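Side-chain contact in serine proteinase inhibitor 1 (Myxoma virus, PDB 6BJ5), which inhibits serine proteases as a member of the serpin family and is important for the virulence of the virus: residues B[18-23]-B[28-33]. Sequence-based numbering, arbitrary orientation.
Sequences FLIYHK and VLFMGT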
loop_
_atom_site.group_PDB
_atom_site.type_symbol
_atom_site.label_atom_id
_atom_site.label_comp_id
_atom_site.label_asym_id
_atom_site.label_seq_id
_atom_site.Cartn_x
_atom_site.Cartn_y
_atom_site.Cartn_z
ATOM N N PHE B 18 -4.057 -7.445 -7.904
ATOM C CA PHE B 18 -3.145 -8.251 -7.112
ATOM C C PHE B 18 -3.098 -7.711 -5.688
ATOM O O PHE B 18 -3.313 -6.521 -5.438
ATOM C CB PHE B 18 -1.738 -8.320 -7.728
ATOM C CG PHE B 18 -1.035 -7.009 -7.738
ATOM C CD1 PHE B 18 -0.276 -6.616 -6.657
ATOM C CD2 PHE B 18 -1.167 -6.155 -8.811
ATOM C CE1 PHE B 18 0.330 -5.408 -6.644
ATOM C CE2 PHE B 18 -0.556 -4.949 -8.795
ATOM C CZ PHE B 18 0.191 -4.566 -7.709
ATOM N N LEU B 19 -2.801 -8.615 -4.761
ATOM C CA LEU B 19 -2.724 -8.331 -3.337
ATOM C C LEU B 19 -1.476 -9.043 -2.859
ATOM O O LEU B 19 -1.331 -10.248 -3.087
ATOM C CB LEU B 19 -3.954 -8.876 -2.612
ATOM C CG LEU B 19 -5.289 -8.358 -3.139
ATOM C CD1 LEU B 19 -6.179 -9.540 -3.400
ATOM C CD2 LEU B 19 -5.922 -7.510 -2.113
ATOM N N ILE B 20 -0.554 -8.312 -2.259
ATOM C CA ILE B 20 0.604 -8.915 -1.622
ATOM C C ILE B 20 0.332 -8.900 -0.130
ATOM O O ILE B 20 0.165 -7.826 0.459
ATOM C CB ILE B 20 1.897 -8.170 -1.967
ATOM C CG1 ILE B 20 2.203 -8.319 -3.459
ATOM C CG2 ILE B 20 3.037 -8.685 -1.111
ATOM C CD1 ILE B 20 3.404 -7.533 -3.912
ATOM N N TYR B 21 0.261 -10.086 0.476
ATOM C CA TYR B 21 -0.181 -10.232 1.856
ATOM C C TYR B 21 0.796 -11.104 2.638
ATOM O O TYR B 21 1.569 -11.883 2.067
ATOM C CB TYR B 21 -1.615 -10.802 1.923
ATOM C CG TYR B 21 -1.739 -12.306 1.842
ATOM C CD1 TYR B 21 -2.000 -13.056 2.981
ATOM C CD2 TYR B 21 -1.652 -12.972 0.628
ATOM C CE1 TYR B 21 -2.136 -14.436 2.924
ATOM C CE2 TYR B 21 -1.780 -14.352 0.554
ATOM C CZ TYR B 21 -2.022 -15.084 1.712
ATOM O OH TYR B 21 -2.150 -16.461 1.668
ATOM N N HIS B 22 0.764 -10.939 3.964
ATOM C CA HIS B 22 1.623 -11.669 4.893
ATOM C C HIS B 22 0.839 -12.875 5.402
ATOM O O HIS B 22 -0.221 -12.703 6.014
ATOM C CB HIS B 22 2.033 -10.735 6.029
ATOM C CG HIS B 22 2.997 -11.312 7.016
ATOM N ND1 HIS B 22 2.614 -11.718 8.277
ATOM C CD2 HIS B 22 4.343 -11.464 6.964
ATOM C CE1 HIS B 22 3.676 -12.139 8.940
ATOM N NE2 HIS B 22 4.738 -11.996 8.167
ATOM N N LYS B 23 1.330 -14.098 5.100
ATOM C CA LYS B 23 0.520 -15.289 5.372
ATOM C C LYS B 23 0.285 -15.528 6.863
ATOM O O LYS B 23 -0.889 -15.669 7.259
ATOM C CB LYS B 23 1.136 -16.521 4.687
ATOM C CG LYS B 23 0.941 -16.606 3.167
ATOM C CD LYS B 23 1.746 -17.756 2.538
ATOM C CE LYS B 23 1.222 -19.141 2.932
ATOM N NZ LYS B 23 -0.168 -19.436 2.472
ATOM N N VAL B 28 -2.632 -7.461 4.526
ATOM C CA VAL B 28 -2.390 -7.009 3.157
ATOM C C VAL B 28 -1.324 -5.912 3.176
ATOM O O VAL B 28 -1.546 -4.822 3.706
ATOM C CB VAL B 28 -3.676 -6.526 2.484
ATOM C CG1 VAL B 28 -3.400 -6.099 1.014
ATOM C CG2 VAL B 28 -4.738 -7.618 2.599
ATOM N N LEU B 29 -0.142 -6.230 2.638
ATOM C CA LEU B 29 0.989 -5.305 2.589
ATOM C C LEU B 29 0.910 -4.342 1.408
ATOM O O LEU B 29 1.124 -3.134 1.561
ATOM C CB LEU B 29 2.276 -6.114 2.520
ATOM C CG LEU B 29 2.427 -7.030 3.724
ATOM C CD1 LEU B 29 3.596 -7.959 3.524
ATOM C CD2 LEU B 29 2.618 -6.172 4.968
ATOM N N PHE B 30 0.608 -4.866 0.221
ATOM C CA PHE B 30 0.477 -4.095 -1.005
ATOM C C PHE B 30 -0.685 -4.619 -1.833
ATOM O O PHE B 30 -0.996 -5.814 -1.826
ATOM C CB PHE B 30 1.749 -4.143 -1.871
ATOM C CG PHE B 30 2.961 -3.569 -1.204
ATOM C CD1 PHE B 30 3.171 -2.203 -1.202
ATOM C CD2 PHE B 30 3.876 -4.385 -0.556
ATOM C CE1 PHE B 30 4.293 -1.649 -0.581
ATOM C CE2 PHE B 30 4.996 -3.845 0.064
ATOM C CZ PHE B 30 5.210 -2.471 0.049
ATOM N N MET B 31 -1.262 -3.710 -2.610
ATOM C CA MET B 31 -2.342 -3.990 -3.531
ATOM C C MET B 31 -2.148 -3.161 -4.782
ATOM O O MET B 31 -1.515 -2.100 -4.757
ATOM C CB MET B 31 -3.692 -3.525 -3.026
ATOM C CG MET B 31 -4.335 -4.175 -1.894
ATOM S SD MET B 31 -5.794 -3.119 -1.830
ATOM C CE MET B 31 -6.753 -3.749 -3.210
ATOM N N GLY B 32 -2.809 -3.596 -5.848
ATOM C CA GLY B 32 -2.911 -2.765 -7.026
ATOM C C GLY B 32 -3.863 -3.343 -8.043
ATOM O O GLY B 32 -4.170 -4.539 -8.029
ATOM N N THR B 33 -4.317 -2.470 -8.941
ATOM C CA THR B 33 -5.056 -2.883 -10.125
ATOM C C THR B 33 -4.265 -2.479 -11.352
ATOM O O THR B 33 -3.635 -1.415 -11.380
ATOM C CB THR B 33 -6.434 -2.261 -10.220
ATOM O OG1 THR B 33 -6.323 -0.851 -10.027
ATOM C CG2 THR B 33 -7.333 -2.866 -9.171
#
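Phe18 lies against the backbone of Gly32 in an antiparallel beta hairpin, formed by strands 16-22 and 27-34 in the C-terminal piece of the serpin, beyond the predicted reactive bond. These strands correspond to s4B and s5B of serpin sheet B, and the ladder continues into the larger chain of the inhibitor, which also packs Phe251 and Ile299 on Phe18. With CG between the backbone N and the carbonyl carbon (chi1 66°), the Phe18 ring swings back across the neighbouring strand. One face receives Gly32 CA in a CH-pi contact, 4.0 Å from the ring centroid, and a residue without a side chain lets the ring come this close. Beneath it, Phe18 and Gly32 form a hydrogen-bonded pair: Phe18 N to Gly32 O is 2.9 Å and nearly straight, and Gly32 N returns a bond to Phe18 O.

On the same face of the sheet, Ile20 stands beside Phe30, their CB atoms 4.0 Å apart, while Ile20 CG2 approaches the edge of the Phe30 ring; Tyr205 of the larger chain packs on Ile20 as well. The opposite face carries Leu19 and Met31 side by side, and here Leu19 CD2 meets Met31 CG at 3.7 Å.

Towards the turn the register slips by one residue, because Leu29 and Phe30 together face Ile20 in a classic beta bulge. Leu29 turns its side chain towards His22, where CD1 comes within 4.1 Å of His22 CB. The His22 ring bonds through ND1 to Thr25 and through NE2 to Asp68 of the larger chain. Two donors grip Ile20 O in its carbonyl plane: Leu29 N at 2.7 Å, on a distinctly bent bond, and Phe30 N at 3.0 Å, on a lone pair.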